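Long-range contacts in mbDLG-3 protein (PDB 6X1N), which is the third PDZ domain of a choanoflagellate Dlg1 homologue and probably binds short peptides, as PDZ domains do, within a larger protein that may also bind protein kinases: residues F17-L22 and G87-N92; G53-G58 and L91-N96. All blocks are in the same frame, centred on the assembly; numbering follows the deposited sequence.

Contact 1. Residues F17-L22 and G87-N92; sequences FGFSLL and GVMTLN
Met89 is held between two phenylalanines, its methyl on the face of Phe17 and its sulfur at the edge of Phe19. CE sits over the middle of the Phe17 ring, 3.7 Å from the centroid and 13° off the ring normal, a CH-pi contact. Met89 SD stands above the Phe17 face at a distance, but it lies in the plane of Phe19, 3.6 Å from Phe19 CZ, a Met-aromatic contact at the ring edge. The thioether reaches this place because it extends from the backbone (CG anti to N, chi1 -179°) and then bends at its last torsion, chi3 -65°, which turns the methyl over Phe17. Nearer the strand, Phe17 CE1 touches Met89 CB at 3.7 Å and meets Gly87 O at 3.6 Å, while the ring edge faces Val88 N. No hydrogen bond crosses this apolar, partly buried packing at the entry to strand 19-22. Phe17-Phe19 belong to the Gly-Phe-Gly-Phe form of the GLGF carboxylate-binding loop, which, as in other PDZ domains, probably receives a peptide C terminus between strand 19-22 and helix 74-82. Phe19 also packs on Ile40 of strand 38-43, and Met89 on Met64 of strand 59-64 and Val81 of helix 74-82.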
loop_
_atom_site.group_PDB
_atom_site.type_symbol
_atom_site.label_atom_id
_atom_site.label_comp_id
_atom_site.label_asym_id
_atom_site.label_seq_id
_atom_site.Cartn_x
_atom_site.Cartn_y
_atom_site.Cartn_z
ATOM N N PHE A 17 -2.218 8.392 -8.764
ATOM C CA PHE A 17 -2.151 8.153 -7.326
ATOM C C PHE A 17 -0.760 8.399 -6.752
ATOM O O PHE A 17 -0.638 8.673 -5.556
ATOM C CB PHE A 17 -2.615 6.735 -7.013
ATOM C CG PHE A 17 -4.099 6.528 -7.196
ATOM C CD1 PHE A 17 -5.011 7.228 -6.412
ATOM C CD2 PHE A 17 -4.582 5.625 -8.128
ATOM C CE1 PHE A 17 -6.374 7.033 -6.561
ATOM C CE2 PHE A 17 -5.950 5.422 -8.279
ATOM C CZ PHE A 17 -6.842 6.127 -7.499
ATOM N N GLY A 18 0.289 8.269 -7.558
ATOM C CA GLY A 18 1.605 8.729 -7.153
ATOM C C GLY A 18 2.379 7.847 -6.198
ATOM O O GLY A 18 3.166 8.359 -5.397
ATOM N N PHE A 19 2.193 6.532 -6.248
ATOM C CA PHE A 19 2.998 5.663 -5.400
ATOM C C PHE A 19 3.152 4.306 -6.053
ATOM O O PHE A 19 2.344 3.900 -6.890
ATOM C CB PHE A 19 2.427 5.530 -3.983
ATOM C CG PHE A 19 1.158 4.723 -3.894
ATOM C CD1 PHE A 19 -0.085 5.332 -4.038
ATOM C CD2 PHE A 19 1.203 3.367 -3.606
ATOM C CE1 PHE A 19 -1.256 4.588 -3.928
ATOM C CE2 PHE A 19 0.037 2.614 -3.493
ATOM C CZ PHE A 19 -1.189 3.215 -3.658
ATOM N N SER A 20 4.212 3.616 -5.656
ATOM C CA SER A 20 4.463 2.240 -6.048
ATOM C C SER A 20 4.226 1.337 -4.850
ATOM O O SER A 20 4.483 1.732 -3.707
ATOM C CB SER A 20 5.928 2.057 -6.443
ATOM O OG SER A 20 6.311 2.979 -7.458
ATOM N N LEU A 21 3.758 0.118 -5.098
ATOM C CA LEU A 21 3.609 -0.854 -4.022
ATOM C C LEU A 21 4.371 -2.139 -4.328
ATOM O O LEU A 21 4.771 -2.404 -5.467
ATOM C CB LEU A 21 2.135 -1.125 -3.666
ATOM C CG LEU A 21 1.176 -1.640 -4.744
ATOM C CD1 LEU A 21 1.382 -3.122 -5.067
ATOM C CD2 LEU A 21 -0.269 -1.418 -4.321
ATOM N N LEU A 22 4.553 -2.943 -3.287
ATOM C CA LEU A 22 5.180 -4.246 -3.418
ATOM C C LEU A 22 4.389 -5.256 -2.607
ATOM O O LEU A 22 3.579 -4.909 -1.740
ATOM C CB LEU A 22 6.667 -4.256 -3.017
ATOM C CG LEU A 22 7.113 -4.043 -1.567
ATOM C CD1 LEU A 22 6.803 -5.231 -0.633
ATOM C CD2 LEU A 22 8.611 -3.773 -1.567
ATOM N N GLY A 87 -11.574 6.606 -9.688
ATOM C CA GLY A 87 -10.478 7.458 -9.267
ATOM C C GLY A 87 -10.316 7.645 -7.774
ATOM O O GLY A 87 -9.561 8.530 -7.363
ATOM N N VAL A 88 -10.990 6.856 -6.942
ATOM C CA VAL A 88 -10.945 7.021 -5.494
ATOM C C VAL A 88 -10.275 5.804 -4.874
ATOM O O VAL A 88 -10.587 4.660 -5.234
ATOM C CB VAL A 88 -12.346 7.253 -4.903
ATOM C CG1 VAL A 88 -12.257 7.424 -3.404
ATOM C CG2 VAL A 88 -12.982 8.480 -5.539
ATOM N N MET A 89 -9.349 6.046 -3.953
ATOM C CA MET A 89 -8.660 4.982 -3.239
ATOM C C MET A 89 -8.632 5.329 -1.758
ATOM O O MET A 89 -8.097 6.375 -1.378
ATOM C CB MET A 89 -7.235 4.834 -3.768
ATOM C CG MET A 89 -6.460 3.730 -3.090
ATOM S SD MET A 89 -4.703 3.742 -3.485
ATOM C CE MET A 89 -4.737 3.372 -5.239
ATOM N N THR A 90 -9.190 4.463 -0.920
ATOM C CA THR A 90 -9.097 4.621 0.523
ATOM C C THR A 90 -8.115 3.579 1.036
ATOM O O THR A 90 -8.156 2.422 0.609
ATOM C CB THR A 90 -10.462 4.482 1.194
ATOM O OG1 THR A 90 -11.339 5.499 0.686
ATOM C CG2 THR A 90 -10.322 4.671 2.693
ATOM N N LEU A 91 -7.216 4.003 1.922
ATOM C CA LEU A 91 -6.137 3.170 2.432
ATOM C C LEU A 91 -6.135 3.210 3.949
ATOM O O LEU A 91 -6.356 4.267 4.546
ATOM C CB LEU A 91 -4.784 3.725 1.988
ATOM C CG LEU A 91 -4.518 3.818 0.492
ATOM C CD1 LEU A 91 -3.298 4.694 0.261
ATOM C CD2 LEU A 91 -4.297 2.447 -0.091
ATOM N N ASN A 92 -5.863 2.067 4.570
ATOM C CA ASN A 92 -5.446 1.998 5.963
ATOM C C ASN A 92 -3.971 1.646 5.950
ATOM O O ASN A 92 -3.594 0.584 5.436
ATOM C CB ASN A 92 -6.210 0.917 6.723
ATOM C CG ASN A 92 -7.528 1.400 7.257
ATOM O OD1 ASN A 92 -8.305 2.035 6.548
ATOM N ND2 ASN A 92 -7.792 1.104 8.525
#

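Contact 2. Residues G53-G58 and L91-N96; sequences GQVFEG and LNLTAN
The loop 53-58 and the end of strand 88-95 run 35° apart in their touching parts, their CA atoms closing from 7.5 Å between Val55 CA and Leu93 CA to 5.8 Å between Gly58 CA and Ala95 CA. In this PDZ domain the loop leads from helix 48-52 into strand 59-64, and it covers Leu93 near the point where strand 88-95 gives way to helix 97-102. Leu93 carries the apolar part with one branch: CD1 lies against Val55, 3.8 Å from CG2, with CG1 and CB slightly farther, so that a single methyl rests on the branched end of the valine. The two side chains meet at a slant. The same Leu93 CD1 also comes 3.8 Å from Gln54 O, a carbonyl that accepts a hydrogen bond from Arg6. Val55 also packs on Ile40 and Ile43 of strand 38-43. Asn96 occupies the N-cap position of helix 97-102; its OD1 accepts from Met99 N, and its ND2 donates to Gln60 OE1, tying the cap to strand 59-64. The backbone of this residue closes the contact: Asn96 N donates to Gly58 O across 3.1 Å, nearly straight at 169°, with the nitrogen tilted 21° from the carbonyl plane.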
loop_
_atom_site.group_PDB
_atom_site.type_symbol
_atom_site.label_atom_id
_atom_site.label_comp_id
_atom_site.label_asym_id
_atom_site.label_seq_id
_atom_site.Cartn_x
_atom_site.Cartn_y
_atom_site.Cartn_z
ATOM N N GLY A 53 0.796 13.972 1.877
ATOM C CA GLY A 53 1.751 14.018 2.966
ATOM C C GLY A 53 1.533 12.971 4.032
ATOM O O GLY A 53 2.170 13.035 5.086
ATOM N N GLN A 54 0.659 11.999 3.787
ATOM C CA GLN A 54 0.306 11.011 4.800
ATOM C C GLN A 54 0.456 9.587 4.287
ATOM O O GLN A 54 -0.141 8.663 4.845
ATOM C CB GLN A 54 -1.100 11.258 5.347
ATOM C CG GLN A 54 -1.189 12.502 6.233
ATOM C CD GLN A 54 -0.476 12.331 7.582
ATOM O OE1 GLN A 54 -0.994 11.676 8.493
ATOM N NE2 GLN A 54 0.706 12.935 7.717
ATOM N N VAL A 55 1.245 9.398 3.238
ATOM C CA VAL A 55 1.532 8.097 2.651
ATOM C C VAL A 55 3.042 8.006 2.511
ATOM O O VAL A 55 3.651 8.885 1.889
ATOM C CB VAL A 55 0.858 7.948 1.277
ATOM C CG1 VAL A 55 1.128 6.578 0.686
ATOM C CG2 VAL A 55 -0.651 8.241 1.373
ATOM N N PHE A 56 3.654 6.971 3.086
ATOM C CA PHE A 56 5.101 6.908 3.164
ATOM C C PHE A 56 5.620 5.577 2.648
ATOM O O PHE A 56 5.029 4.520 2.890
ATOM C CB PHE A 56 5.587 7.053 4.617
ATOM C CG PHE A 56 5.088 8.286 5.315
ATOM C CD1 PHE A 56 5.223 9.532 4.736
ATOM C CD2 PHE A 56 4.484 8.185 6.554
ATOM C CE1 PHE A 56 4.770 10.663 5.400
ATOM C CE2 PHE A 56 4.027 9.301 7.210
ATOM C CZ PHE A 56 4.170 10.541 6.639
ATOM N N GLU A 57 6.779 5.619 2.000
ATOM C CA GLU A 57 7.490 4.384 1.719
ATOM C C GLU A 57 7.711 3.613 3.016
ATOM O O GLU A 57 7.986 4.201 4.067
ATOM C CB GLU A 57 8.827 4.704 1.059
ATOM C CG GLU A 57 9.575 3.439 0.727
ATOM C CD GLU A 57 10.845 3.660 -0.052
ATOM O OE1 GLU A 57 11.055 4.779 -0.589
ATOM O OE2 GLU A 57 11.635 2.687 -0.115
ATOM N N GLY A 58 7.538 2.297 2.955
ATOM C CA GLY A 58 7.641 1.463 4.133
ATOM C C GLY A 58 6.361 1.311 4.919
ATOM O O GLY A 58 6.356 0.598 5.935
ATOM N N LEU A 91 -7.216 4.003 1.922
ATOM C CA LEU A 91 -6.137 3.170 2.432
ATOM C C LEU A 91 -6.135 3.210 3.949
ATOM O O LEU A 91 -6.356 4.267 4.546
ATOM C CB LEU A 91 -4.784 3.725 1.988
ATOM C CG LEU A 91 -4.518 3.818 0.492
ATOM C CD1 LEU A 91 -3.298 4.694 0.261
ATOM C CD2 LEU A 91 -4.297 2.447 -0.091
ATOM N N ASN A 92 -5.863 2.067 4.570
ATOM C CA ASN A 92 -5.446 1.998 5.963
ATOM C C ASN A 92 -3.971 1.646 5.950
ATOM O O ASN A 92 -3.594 0.584 5.436
ATOM C CB ASN A 92 -6.210 0.917 6.723
ATOM C CG ASN A 92 -7.528 1.400 7.257
ATOM O OD1 ASN A 92 -8.305 2.035 6.548
ATOM N ND2 ASN A 92 -7.792 1.104 8.525
ATOM N N LEU A 93 -3.147 2.541 6.483
ATOM C CA LEU A 93 -1.697 2.460 6.398
ATOM C C LEU A 93 -1.089 2.518 7.788
ATOM O O LEU A 93 -1.599 3.203 8.681
ATOM C CB LEU A 93 -1.148 3.689 5.656
ATOM C CG LEU A 93 -1.634 3.892 4.227
ATOM C CD1 LEU A 93 -1.178 5.241 3.697
ATOM C CD2 LEU A 93 -1.134 2.790 3.322
ATOM N N THR A 94 0.037 1.843 7.964
ATOM C CA THR A 94 0.851 2.060 9.153
ATOM C C THR A 94 2.300 1.740 8.818
ATOM O O THR A 94 2.570 0.818 8.044
ATOM C CB THR A 94 0.331 1.232 10.341
ATOM O OG1 THR A 94 0.889 1.725 11.569
ATOM C CG2 THR A 94 0.653 -0.252 10.165
ATOM N N ALA A 95 3.225 2.532 9.347
ATOM C CA ALA A 95 4.631 2.268 9.081
ATOM C C ALA A 95 5.007 0.926 9.685
ATOM O O ALA A 95 4.669 0.634 10.834
ATOM C CB ALA A 95 5.497 3.379 9.680
ATOM N N ASN A 96 5.680 0.089 8.914
ATOM C CA ASN A 96 6.067 -1.239 9.387
ATOM C C ASN A 96 7.477 -1.510 8.906
ATOM O O ASN A 96 7.703 -2.264 7.953
ATOM C CB ASN A 96 5.069 -2.307 8.929
ATOM C CG ASN A 96 5.348 -3.661 9.537
ATOM O OD1 ASN A 96 6.365 -3.854 10.209
ATOM N ND2 ASN A 96 4.465 -4.622 9.273
#

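Overall arrangement
From the N terminus, the chain passes through strand 6-11 and reaches 17-22, the first half of contact 1, which is completed 65 residues later at 87-92. Contact 2 starts inside that span, at 53-58, and is completed slightly farther on, at 91-96, 33 residues after the end of its first segment. The two loops therefore cross instead of nesting, and their later segments overlap at Leu91 and Asn92. Strand 88-95 serves both contacts: contact 1 joins its beginning to the start of strand 19-22 and the loop before it, and contact 2 joins its end to the loop between helix 48-52 and strand 59-64. With centres 10 Å apart, both reach the same antiparallel sheet.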